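Local coordinates for probable hydrolase (Pseudomonas aeruginosa, PDB 3OM8), which probably hydrolyses a small ester or lactone, perhaps as a 3-oxoadipate enol-lactonase, using the alpha/beta hydrolase fold, at residues 10-15 against 76-81; 92-97 against 207-212; 123-128 against 246-251. All coordinates share one frame; numbering follows the deposited sequence.

In the fold
All three contacts belong to one alpha/beta hydrolase domain built on a mixed sheet. Contact 1 joins the loop between strands 7-10 and 16-22, at one edge of the sheet, to helix 76-90, which runs on in the chain to strand 95-100. Contact 2 joins the starts of strands 95-100 and 211-216 across strand 118-124, and contact 3 begins where strand 118-124 ends. Contact 1 closes before the others open, whereas the segments of contacts 2 and 3 alternate along the chain. Their centres are about 18 Å apart, and they meet through a probable hydrogen bond between Leu212 O and Leu123 N. Contact 3, the most central, holds the probable catalytic histidine, about 24 Å from contact 1 between centres.

Contact 1 (10-15 against 76-81); sequences ATSDGA and LARLGE
Ser12 OG is gripped from two directions: Arg78 NH2 donates to it over 3.2 Å, fairly straight at 160°, and Glu85 of the same helix as Arg78 hydrogen-bonds to it as well. The hydroxyl sits at the edge of the Arg78 guanidinium, close to its plane, as an N-H donor requires. Asp13 approaches differently. Its carboxylate stacks on the guanidinium, the two planes only 4° apart, with OD1 over the centre of the face. The long 3.8 Å salt bridge from Asp13 OD1 to Arg78 NH2 is therefore electrostatic, not a directed hydrogen bond; Asp13 OD2 has its own salt bridge to Arg62. CB of Glu81 covers the opposite face. Arg78 leaves the helix with CG anti to its backbone N (chi1 -177°), then bends at chi2 and chi3 to bring its end to the loop; Asp82 and Glu85 add salt bridges to NH1. Thr11 OG1 gives its proton to Asp13 OD1 (2.6 Å) and accepts from Ala15 N, which steadies the carboxylate. The type I turn Thr11-Gly14 ends in a positive-phi glycine, and Thr11 N bonds to Ala15 O: the type I turn plus G1 bulge of a beta-hairpin, joining strands 7-10 and 16-22.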
ATOM      1  N   ALA B  10      37.078  -3.654 -14.214  1.00 50.92           N
ATOM      2  CA  ALA B  10      37.141  -3.373 -15.638  1.00 55.03           C
ATOM      3  C   ALA B  10      36.121  -4.256 -16.328  1.00 54.07           C
ATOM      4  O   ALA B  10      36.248  -5.474 -16.323  1.00 53.83           O
ATOM      5  CB  ALA B  10      38.547  -3.635 -16.189  1.00 55.22           C
ATOM      6  N   THR B  11      35.110  -3.637 -16.920  1.00 50.96           N
ATOM      7  CA  THR B  11      34.063  -4.369 -17.615  1.00 49.82           C
ATOM      8  C   THR B  11      34.536  -4.941 -18.945  1.00 56.85           C
ATOM      9  O   THR B  11      35.562  -4.522 -19.494  1.00 64.89           O
ATOM     10  CB  THR B  11      32.862  -3.464 -17.887  1.00 54.83           C
ATOM     11  OG1 THR B  11      33.250  -2.417 -18.781  1.00 58.88           O
ATOM     12  CG2 THR B  11      32.371  -2.845 -16.594  1.00 53.49           C
ATOM     13  N   SER B  12      33.760  -5.884 -19.469  1.00 53.22           N
ATOM     14  CA  SER B  12      34.064  -6.526 -20.740  1.00 53.22           C
ATOM     15  C   SER B  12      34.094  -5.543 -21.911  1.00 60.82           C
ATOM     16  O   SER B  12      34.713  -5.824 -22.945  1.00 60.64           O
ATOM     17  CB  SER B  12      33.039  -7.619 -21.032  1.00 57.09           C
ATOM     18  OG  SER B  12      31.733  -7.073 -21.073  1.00 62.68           O
ATOM     19  N   ASP B  13      33.417  -4.406 -21.765  1.00 57.17           N
ATOM     20  CA  ASP B  13      33.358  -3.419 -22.844  1.00 58.29           C
ATOM     21  C   ASP B  13      34.225  -2.193 -22.562  1.00 57.70           C
ATOM     22  O   ASP B  13      34.042  -1.137 -23.170  1.00 61.54           O
ATOM     23  CB  ASP B  13      31.914  -2.997 -23.124  1.00 58.21           C
ATOM     24  CG  ASP B  13      31.313  -2.190 -21.989  1.00 61.24           C
ATOM     25  OD1 ASP B  13      31.722  -2.400 -20.828  1.00 58.04           O
ATOM     26  OD2 ASP B  13      30.432  -1.345 -22.263  1.00 63.62           O
ATOM     27  N   GLY B  14      35.158  -2.332 -21.627  1.00 56.43           N
ATOM     28  CA  GLY B  14      36.191  -1.329 -21.422  1.00 57.95           C
ATOM     29  C   GLY B  14      35.808  -0.092 -20.627  1.00 58.77           C
ATOM     30  O   GLY B  14      36.336   0.992 -20.876  1.00 63.52           O
ATOM     31  N   ALA B  15      34.884  -0.239 -19.681  1.00 50.76           N
ATOM     32  CA  ALA B  15      34.631   0.833 -18.724  1.00 45.42           C
ATOM     33  C   ALA B  15      35.206   0.415 -17.378  1.00 50.12           C
ATOM     34  O   ALA B  15      35.637  -0.723 -17.216  1.00 51.74           O
ATOM     35  CB  ALA B  15      33.159   1.125 -18.622  1.00 48.53           C
ATOM     36  N   LEU B  76      19.576  -1.028 -21.201  1.00 51.81           N
ATOM     37  CA  LEU B  76      19.251  -1.628 -19.911  1.00 51.46           C
ATOM     38  C   LEU B  76      20.102  -2.876 -19.693  1.00 54.77           C
ATOM     39  O   LEU B  76      20.679  -3.073 -18.622  1.00 52.71           O
ATOM     40  CB  LEU B  76      17.759  -1.974 -19.836  1.00 45.87           C
ATOM     41  CG  LEU B  76      17.269  -2.553 -18.506  1.00 48.80           C
ATOM     42  CD1 LEU B  76      17.680  -1.658 -17.335  1.00 45.42           C
ATOM     43  CD2 LEU B  76      15.753  -2.764 -18.537  1.00 42.06           C
ATOM     44  N   ALA B  77      20.184  -3.702 -20.731  1.00 54.11           N
ATOM     45  CA  ALA B  77      20.897  -4.970 -20.665  1.00 52.46           C
ATOM     46  C   ALA B  77      22.342  -4.773 -20.226  1.00 56.93           C
ATOM     47  O   ALA B  77      22.883  -5.572 -19.460  1.00 56.05           O
ATOM     48  CB  ALA B  77      20.840  -5.672 -22.020  1.00 48.51           C
ATOM     49  N   ARG B  78      22.967  -3.712 -20.731  1.00 58.78           N
ATOM     50  CA  ARG B  78      24.346  -3.387 -20.381  1.00 52.58           C
ATOM     51  C   ARG B  78      24.467  -2.984 -18.913  1.00 53.09           C
ATOM     52  O   ARG B  78      25.432  -3.352 -18.249  1.00 57.77           O
ATOM     53  CB  ARG B  78      24.878  -2.265 -21.278  1.00 51.77           C
ATOM     54  CG  ARG B  78      26.334  -1.896 -21.027  1.00 56.95           C
ATOM     55  CD  ARG B  78      27.279  -3.080 -21.258  1.00 55.33           C
ATOM     56  NE  ARG B  78      27.845  -3.555 -20.001  1.00 56.85           N
ATOM     57  CZ  ARG B  78      28.727  -4.545 -19.890  1.00 52.39           C
ATOM     58  NH1 ARG B  78      29.170  -4.894 -18.689  1.00 48.51           N
ATOM     59  NH2 ARG B  78      29.163  -5.185 -20.965  1.00 45.47           N
ATOM     60  N   LEU B  79      23.499  -2.220 -18.412  1.00 46.46           N
ATOM     61  CA  LEU B  79      23.493  -1.834 -16.999  1.00 48.44           C
ATOM     62  C   LEU B  79      23.302  -3.056 -16.079  1.00 56.16           C
ATOM     63  O   LEU B  79      23.805  -3.094 -14.957  1.00 57.03           O
ATOM     64  CB  LEU B  79      22.402  -0.797 -16.729  1.00 44.69           C
ATOM     65  CG  LEU B  79      22.473   0.514 -17.509  1.00 51.79           C
ATOM     66  CD1 LEU B  79      21.324   1.433 -17.100  1.00 42.75           C
ATOM     67  CD2 LEU B  79      23.817   1.200 -17.288  1.00 51.20           C
ATOM     68  N   GLY B  80      22.567  -4.051 -16.559  1.00 56.07           N
ATOM     69  CA  GLY B  80      22.394  -5.286 -15.821  1.00 54.96           C
ATOM     70  C   GLY B  80      23.655  -6.129 -15.857  1.00 57.64           C
ATOM     71  O   GLY B  80      24.034  -6.737 -14.858  1.00 55.44           O
ATOM     72  N   GLU B  81      24.311  -6.163 -17.014  1.00 54.25           N
ATOM     73  CA  GLU B  81      25.540  -6.931 -17.162  1.00 56.64           C
ATOM     74  C   GLU B  81      26.641  -6.412 -16.238  1.00 56.51           C
ATOM     75  O   GLU B  81      27.470  -7.183 -15.746  1.00 58.48           O
ATOM     76  CB  GLU B  81      26.007  -6.927 -18.620  1.00 63.97           C
ATOM     77  CG  GLU B  81      25.199  -7.844 -19.517  1.00 75.13           C
ATOM     78  CD  GLU B  81      25.438  -9.317 -19.212  1.00 83.56           C
ATOM     79  OE1 GLU B  81      26.566  -9.671 -18.793  1.00 83.40           O
ATOM     80  OE2 GLU B  81      24.498 -10.123 -19.397  1.00 86.39           O
TER

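Contact 2 (92-97 against 207-212); sequences VRRAHF and IERPTL
Arg94 sets NH1 over one face of the Arg209 guanidinium, 3.5 Å above the plane and over its centre. CD of Pro210 covers the other face, and the carboxyl carbon of Glu208 lies at the edge, in plane. The two arginines arrive from opposite directions and their planes are tilted by 38°, so the groups meet obliquely. Arg94 spans the distance on an extended chain with a single bend at chi3, while Arg209 is folded at chi2 and chi3. Each NE is tied to the backbone just before or at the start of strand 118-124, Arg94 to Gln116 O and Arg209 to Ile118 O, which fixes both groups beside the strand that separates 95-100 from 211-216. Arginine suits both places because its long chain can reach a carbonyl and still present a flat cation. Arg94 NH2 and Arg209 NH1 come within 3.3 Å, but two like-charged donors cannot hydrogen-bond to each other, and the approach would by itself be unfavourable. Arg209 NH2 forms a salt bridge with Glu208 OE2 (3.4 Å), its hydrogen bond weak, and Glu119 makes long, weak ion pairs with both arginines. The implication is a close pair of like charges at the surface, probably offset by these carboxylates.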
ATOM      1  N   VAL B  92      30.597 -14.394  -6.393  1.00 63.68           N
ATOM      2  CA  VAL B  92      29.330 -14.624  -5.716  1.00 63.56           C
ATOM      3  C   VAL B  92      28.317 -15.228  -6.683  1.00 64.31           C
ATOM      4  O   VAL B  92      27.985 -14.626  -7.705  1.00 58.78           O
ATOM      5  CB  VAL B  92      28.772 -13.330  -5.089  1.00 63.31           C
ATOM      6  CG1 VAL B  92      27.364 -13.558  -4.549  1.00 61.90           C
ATOM      7  CG2 VAL B  92      29.684 -12.853  -3.977  1.00 65.54           C
ATOM      8  N   ARG B  93      27.833 -16.424  -6.358  1.00 69.24           N
ATOM      9  CA  ARG B  93      26.858 -17.098  -7.202  1.00 72.76           C
ATOM     10  C   ARG B  93      25.511 -16.376  -7.180  1.00 71.77           C
ATOM     11  O   ARG B  93      24.798 -16.330  -8.183  1.00 74.09           O
ATOM     12  CB  ARG B  93      26.685 -18.555  -6.762  1.00 84.94           C
ATOM     13  CG  ARG B  93      25.720 -19.342  -7.633  1.00 98.13           C
ATOM     14  CD  ARG B  93      26.084 -19.165  -9.099  1.00111.37           C
ATOM     15  NE  ARG B  93      25.116 -19.768 -10.011  1.00120.20           N
ATOM     16  CZ  ARG B  93      25.150 -19.622 -11.333  1.00125.67           C
ATOM     17  NH1 ARG B  93      26.101 -18.884 -11.899  1.00124.45           N
ATOM     18  NH2 ARG B  93      24.232 -20.206 -12.090  1.00129.06           N
ATOM     19  N   ARG B  94      25.170 -15.791  -6.041  1.00 66.92           N
ATOM     20  CA  ARG B  94      23.809 -15.316  -5.833  1.00 65.77           C
ATOM     21  C   ARG B  94      23.716 -14.312  -4.685  1.00 64.08           C
ATOM     22  O   ARG B  94      24.364 -14.462  -3.650  1.00 66.62           O
ATOM     23  CB  ARG B  94      22.892 -16.517  -5.586  1.00 58.28           C
ATOM     24  CG  ARG B  94      21.427 -16.182  -5.483  1.00 62.52           C
ATOM     25  CD  ARG B  94      20.585 -17.446  -5.306  1.00 70.38           C
ATOM     26  NE  ARG B  94      19.689 -17.620  -6.443  1.00 80.31           N
ATOM     27  CZ  ARG B  94      18.461 -18.121  -6.367  1.00 81.86           C
ATOM     28  NH1 ARG B  94      17.719 -18.226  -7.468  1.00 71.50           N
ATOM     29  NH2 ARG B  94      17.977 -18.512  -5.190  1.00 87.23           N
ATOM     30  N   ALA B  95      22.905 -13.282  -4.877  1.00 59.45           N
ATOM     31  CA  ALA B  95      22.831 -12.194  -3.919  1.00 56.20           C
ATOM     32  C   ALA B  95      21.417 -11.662  -3.832  1.00 52.30           C
ATOM     33  O   ALA B  95      20.615 -11.855  -4.747  1.00 53.02           O
ATOM     34  CB  ALA B  95      23.778 -11.068  -4.339  1.00 49.24           C
ATOM     35  N   HIS B  96      21.113 -10.984  -2.735  1.00 43.47           N
ATOM     36  CA  HIS B  96      19.890 -10.202  -2.676  1.00 50.23           C
ATOM     37  C   HIS B  96      20.167  -8.911  -3.424  1.00 52.05           C
ATOM     38  O   HIS B  96      21.297  -8.442  -3.444  1.00 53.18           O
ATOM     39  CB  HIS B  96      19.499  -9.884  -1.230  1.00 46.40           C
ATOM     40  CG  HIS B  96      19.112 -11.085  -0.428  1.00 52.71           C
ATOM     41  ND1 HIS B  96      18.066 -11.907  -0.783  1.00 57.49           N
ATOM     42  CD2 HIS B  96      19.617 -11.588   0.724  1.00 51.59           C
ATOM     43  CE1 HIS B  96      17.950 -12.877   0.109  1.00 59.24           C
ATOM     44  NE2 HIS B  96      18.877 -12.704   1.034  1.00 55.36           N
ATOM     45  N   PHE B  97      19.135  -8.331  -4.020  1.00 50.51           N
ATOM     46  CA  PHE B  97      19.292  -7.108  -4.772  1.00 46.82           C
ATOM     47  C   PHE B  97      18.284  -6.071  -4.331  1.00 47.69           C
ATOM     48  O   PHE B  97      17.091  -6.338  -4.315  1.00 49.65           O
ATOM     49  CB  PHE B  97      19.127  -7.379  -6.273  1.00 53.44           C
ATOM     50  CG  PHE B  97      19.460  -6.186  -7.152  1.00 51.21           C
ATOM     51  CD1 PHE B  97      20.729  -6.026  -7.675  1.00 50.41           C
ATOM     52  CD2 PHE B  97      18.498  -5.229  -7.445  1.00 50.78           C
ATOM     53  CE1 PHE B  97      21.030  -4.930  -8.471  1.00 52.91           C
ATOM     54  CE2 PHE B  97      18.792  -4.142  -8.240  1.00 52.09           C
ATOM     55  CZ  PHE B  97      20.056  -3.991  -8.752  1.00 50.00           C
ATOM     56  N   ILE B 207       8.563 -13.164 -13.635  1.00 61.98           N
ATOM     57  CA  ILE B 207       9.457 -13.125 -12.485  1.00 56.97           C
ATOM     58  C   ILE B 207       9.018 -14.110 -11.393  1.00 59.86           C
ATOM     59  O   ILE B 207       7.846 -14.155 -11.014  1.00 59.54           O
ATOM     60  CB  ILE B 207       9.553 -11.705 -11.915  1.00 51.83           C
ATOM     61  CG1 ILE B 207      10.308 -10.809 -12.895  1.00 52.77           C
ATOM     62  CG2 ILE B 207      10.234 -11.710 -10.546  1.00 47.20           C
ATOM     63  CD1 ILE B 207      10.299  -9.351 -12.537  1.00 51.27           C
ATOM     64  N   GLU B 208       9.968 -14.903 -10.905  1.00 61.69           N
ATOM     65  CA  GLU B 208       9.701 -15.880  -9.853  1.00 61.12           C
ATOM     66  C   GLU B 208      10.599 -15.708  -8.628  1.00 63.26           C
ATOM     67  O   GLU B 208      10.717 -16.619  -7.812  1.00 69.70           O
ATOM     68  CB  GLU B 208       9.787 -17.315 -10.392  1.00 64.33           C
ATOM     69  CG  GLU B 208      10.979 -17.606 -11.304  1.00 72.53           C
ATOM     70  CD  GLU B 208      12.283 -17.814 -10.542  1.00 81.38           C
ATOM     71  OE1 GLU B 208      12.563 -18.958 -10.126  1.00 83.85           O
ATOM     72  OE2 GLU B 208      13.038 -16.835 -10.375  1.00 84.74           O
ATOM     73  N   ARG B 209      11.231 -14.542  -8.502  1.00 56.88           N
ATOM     74  CA  ARG B 209      11.949 -14.200  -7.278  1.00 56.09           C
ATOM     75  C   ARG B 209      10.978 -13.528  -6.301  1.00 55.65           C
ATOM     76  O   ARG B 209      10.078 -12.789  -6.717  1.00 51.12           O
ATOM     77  CB  ARG B 209      13.136 -13.260  -7.555  1.00 53.81           C
ATOM     78  CG  ARG B 209      14.142 -13.741  -8.616  1.00 57.02           C
ATOM     79  CD  ARG B 209      14.389 -15.244  -8.536  1.00 62.58           C
ATOM     80  NE  ARG B 209      14.894 -15.630  -7.230  1.00 69.82           N
ATOM     81  CZ  ARG B 209      14.557 -16.741  -6.586  1.00 68.33           C
ATOM     82  NH1 ARG B 209      15.082 -16.979  -5.396  1.00 71.54           N
ATOM     83  NH2 ARG B 209      13.709 -17.613  -7.119  1.00 63.61           N
ATOM     84  N   PRO B 210      11.153 -13.781  -4.995  1.00 49.23           N
ATOM     85  CA  PRO B 210      10.337 -13.056  -4.019  1.00 46.63           C
ATOM     86  C   PRO B 210      10.619 -11.576  -4.153  1.00 48.56           C
ATOM     87  O   PRO B 210      11.776 -11.181  -4.114  1.00 53.26           O
ATOM     88  CB  PRO B 210      10.860 -13.565  -2.672  1.00 43.61           C
ATOM     89  CG  PRO B 210      11.455 -14.904  -2.983  1.00 48.93           C
ATOM     90  CD  PRO B 210      12.058 -14.747  -4.353  1.00 48.44           C
ATOM     91  N   THR B 211       9.574 -10.775  -4.299  1.00 47.30           N
ATOM     92  CA  THR B 211       9.737  -9.362  -4.562  1.00 50.41           C
ATOM     93  C   THR B 211       9.006  -8.469  -3.567  1.00 49.75           C
ATOM     94  O   THR B 211       7.816  -8.635  -3.339  1.00 51.10           O
ATOM     95  CB  THR B 211       9.216  -9.026  -5.966  1.00 52.42           C
ATOM     96  OG1 THR B 211       9.878  -9.854  -6.931  1.00 53.12           O
ATOM     97  CG2 THR B 211       9.462  -7.567  -6.282  1.00 50.11           C
ATOM     98  N   LEU B 212       9.725  -7.510  -2.995  1.00 51.60           N
ATOM     99  CA  LEU B 212       9.110  -6.427  -2.235  1.00 45.64           C
ATOM    100  C   LEU B 212       9.187  -5.134  -3.049  1.00 55.09           C
ATOM    101  O   LEU B 212      10.250  -4.781  -3.555  1.00 52.70           O
ATOM    102  CB  LEU B 212       9.829  -6.222  -0.905  1.00 40.17           C
ATOM    103  CG  LEU B 212       9.452  -4.951  -0.142  1.00 48.68           C
ATOM    104  CD1 LEU B 212       7.986  -5.015   0.304  1.00 50.55           C
ATOM    105  CD2 LEU B 212      10.356  -4.747   1.073  1.00 45.94           C
TER

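Contact 3 (123-128 against 246-251); sequences LANTSA and HLSNVE
The imidazole of His246 is met obliquely by the carbonyl oxygen of Asn125, which stands 3.4 Å from its CE1, and the ring of Trp160 meets it with the planes about 20° apart. Its two nitrogens are turned to different partners: ND1 hydrogen-bonds to Asp219, and NE2 makes a weak hydrogen bond with the hydroxyl of Ser101. CB of Asn125 packs 3.8 Å from ND1 of His246. The Asn125 side chain points toward 246-251 and approaches Ser248, although the placement of its amide is doubtful. All three residues are buried, yet a bound 1,2-ethanediol lies about 5 Å from the His246 side chain and may mark a pocket. Ser101, Asp219 and His246 have the geometry of a Ser-His-Asp catalytic triad, with Ser101 on a nucleophile elbow of the GxSxG type, as in other alpha/beta hydrolases; these roles are consistent with the family but inferred. In that fold the histidine is carried on a loop after the last strand, here 238-242. Asn125 comes directly after strand 118-124 and takes a left-handed backbone conformation (phi 39°, psi 64°), which asparagine tolerates better than most residues; the strand ends here, although Asn125 still bonds through its backbone to Ile214. The next residue, Thr126, directs its CB away from 246-251, and its OG1 hydrogen-bonds to Ser101 O, tying this loop to the elbow. In 246-251, Leu247 takes the N-cap position of the short helix 248-251, its carbonyl oxygen accepting from both Val250 N (2.9 Å) and Glu251 N (3.2 Å). Glu251 reaches back from that helix to the backbone N of Val245, just ahead of His246.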
ATOM      1  N   LEU B 123      12.488  -3.506  -4.833  1.00 47.48           N
ATOM      2  CA  LEU B 123      12.361  -2.496  -5.866  1.00 45.83           C
ATOM      3  C   LEU B 123      11.792  -1.240  -5.232  1.00 50.03           C
ATOM      4  O   LEU B 123      10.609  -1.198  -4.899  1.00 54.01           O
ATOM      5  CB  LEU B 123      11.407  -2.997  -6.944  1.00 47.23           C
ATOM      6  CG  LEU B 123      11.773  -4.357  -7.534  1.00 45.85           C
ATOM      7  CD1 LEU B 123      10.716  -4.828  -8.523  1.00 41.46           C
ATOM      8  CD2 LEU B 123      13.143  -4.285  -8.200  1.00 40.84           C
ATOM      9  N   ALA B 124      12.627  -0.223  -5.051  1.00 46.65           N
ATOM     10  CA  ALA B 124      12.197   0.998  -4.376  1.00 46.79           C
ATOM     11  C   ALA B 124      11.980   2.138  -5.364  1.00 50.34           C
ATOM     12  O   ALA B 124      12.809   2.370  -6.242  1.00 53.56           O
ATOM     13  CB  ALA B 124      13.214   1.407  -3.321  1.00 47.04           C
ATOM     14  N   ASN B 125      10.867   2.850  -5.210  1.00 46.87           N
ATOM     15  CA  ASN B 125      10.584   4.021  -6.019  1.00 45.29           C
ATOM     16  C   ASN B 125      11.025   3.796  -7.463  1.00 48.68           C
ATOM     17  O   ASN B 125      11.937   4.463  -7.966  1.00 42.59           O
ATOM     18  CB  ASN B 125      11.314   5.233  -5.440  1.00 51.76           C
ATOM     19  CG  ASN B 125      10.880   5.557  -4.015  1.00 53.95           C
ATOM     20  OD1 ASN B 125       9.974   6.362  -3.805  1.00 55.99           O
ATOM     21  ND2 ASN B 125      11.548   4.952  -3.036  1.00 41.66           N
ATOM     22  N   THR B 126      10.391   2.833  -8.115  1.00 45.28           N
ATOM     23  CA  THR B 126      10.793   2.447  -9.449  1.00 44.52           C
ATOM     24  C   THR B 126       9.580   2.200 -10.331  1.00 48.39           C
ATOM     25  O   THR B 126       8.443   2.490  -9.949  1.00 52.80           O
ATOM     26  CB  THR B 126      11.694   1.199  -9.435  1.00 43.78           C
ATOM     27  OG1 THR B 126      12.288   1.024 -10.731  1.00 44.71           O
ATOM     28  CG2 THR B 126      10.885  -0.042  -9.075  1.00 36.70           C
ATOM     29  N   SER B 127       9.833   1.656 -11.513  1.00 45.86           N
ATOM     30  CA  SER B 127       8.789   1.504 -12.503  1.00 44.93           C
ATOM     31  C   SER B 127       9.198   0.494 -13.560  1.00 51.50           C
ATOM     32  O   SER B 127      10.383   0.221 -13.748  1.00 55.10           O
ATOM     33  CB  SER B 127       8.496   2.859 -13.144  1.00 42.39           C
ATOM     34  OG  SER B 127       7.755   2.709 -14.336  1.00 46.89           O
ATOM     35  N   ALA B 128       8.206  -0.062 -14.245  1.00 50.75           N
ATOM     36  CA  ALA B 128       8.453  -0.981 -15.345  1.00 51.14           C
ATOM     37  C   ALA B 128       8.328  -0.273 -16.691  1.00 53.77           C
ATOM     38  O   ALA B 128       8.615  -0.858 -17.731  1.00 57.10           O
ATOM     39  CB  ALA B 128       7.496  -2.150 -15.281  1.00 45.15           C
ATOM     40  N   HIS B 246      10.357  10.737  -3.638  1.00 55.95           N
ATOM     41  CA  HIS B 246      11.105   9.799  -4.491  1.00 56.54           C
ATOM     42  C   HIS B 246      12.266   9.036  -3.840  1.00 57.00           C
ATOM     43  O   HIS B 246      12.523   7.887  -4.190  1.00 61.56           O
ATOM     44  CB  HIS B 246      11.565  10.460  -5.799  1.00 54.95           C
ATOM     45  CG  HIS B 246      12.208   9.506  -6.761  1.00 53.23           C
ATOM     46  ND1 HIS B 246      11.524   8.460  -7.342  1.00 49.68           N
ATOM     47  CD2 HIS B 246      13.471   9.446  -7.250  1.00 56.30           C
ATOM     48  CE1 HIS B 246      12.338   7.789  -8.138  1.00 51.28           C
ATOM     49  NE2 HIS B 246      13.525   8.370  -8.102  1.00 55.24           N
ATOM     50  N   LEU B 247      12.980   9.667  -2.917  1.00 51.46           N
ATOM     51  CA  LEU B 247      14.065   8.980  -2.228  1.00 49.19           C
ATOM     52  C   LEU B 247      13.572   8.574  -0.841  1.00 54.83           C
ATOM     53  O   LEU B 247      13.926   9.184   0.171  1.00 59.30           O
ATOM     54  CB  LEU B 247      15.306   9.865  -2.128  1.00 50.30           C
ATOM     55  CG  LEU B 247      15.948  10.347  -3.443  1.00 49.75           C
ATOM     56  CD1 LEU B 247      16.820  11.542  -3.179  1.00 57.14           C
ATOM     57  CD2 LEU B 247      16.749   9.252  -4.122  1.00 43.92           C
ATOM     58  N   SER B 248      12.754   7.531  -0.800  1.00 50.59           N
ATOM     59  CA  SER B 248      12.044   7.192   0.436  1.00 48.16           C
ATOM     60  C   SER B 248      12.984   6.723   1.549  1.00 44.46           C
ATOM     61  O   SER B 248      12.686   6.916   2.720  1.00 47.23           O
ATOM     62  CB  SER B 248      10.916   6.198   0.161  1.00 42.60           C
ATOM     63  OG  SER B 248      11.395   5.038  -0.486  1.00 46.15           O
ATOM     64  N   ASN B 249      14.140   6.165   1.190  1.00 45.90           N
ATOM     65  CA  ASN B 249      15.146   5.814   2.195  1.00 43.31           C
ATOM     66  C   ASN B 249      15.680   7.049   2.902  1.00 48.86           C
ATOM     67  O   ASN B 249      16.109   6.981   4.053  1.00 51.32           O
ATOM     68  CB  ASN B 249      16.305   5.021   1.592  1.00 46.74           C
ATOM     69  CG  ASN B 249      17.164   5.857   0.621  1.00 49.55           C
ATOM     70  OD1 ASN B 249      16.656   6.447  -0.332  1.00 40.67           O
ATOM     71  ND2 ASN B 249      18.467   5.885   0.862  1.00 50.32           N
ATOM     72  N   VAL B 250      15.652   8.183   2.212  1.00 45.86           N
ATOM     73  CA  VAL B 250      16.122   9.436   2.795  1.00 43.60           C
ATOM     74  C   VAL B 250      15.063  10.037   3.734  1.00 48.68           C
ATOM     75  O   VAL B 250      15.367  10.496   4.840  1.00 49.55           O
ATOM     76  CB  VAL B 250      16.500  10.450   1.679  1.00 49.04           C
ATOM     77  CG1 VAL B 250      16.853  11.823   2.263  1.00 46.25           C
ATOM     78  CG2 VAL B 250      17.640   9.893   0.836  1.00 38.91           C
ATOM     79  N   GLU B 251      13.814  10.021   3.288  1.00 46.36           N
ATOM     80  CA  GLU B 251      12.741  10.643   4.043  1.00 49.20           C
ATOM     81  C   GLU B 251      12.311   9.817   5.265  1.00 53.07           C
ATOM     82  O   GLU B 251      12.006  10.371   6.312  1.00 48.45           O
ATOM     83  CB  GLU B 251      11.535  10.854   3.141  1.00 56.24           C
ATOM     84  CG  GLU B 251      11.564  12.118   2.314  1.00 60.11           C
ATOM     85  CD  GLU B 251      10.320  12.236   1.476  1.00 60.57           C
ATOM     86  OE1 GLU B 251      10.408  11.883   0.285  1.00 57.39           O
ATOM     87  OE2 GLU B 251       9.255  12.645   2.013  1.00 59.19           O
TER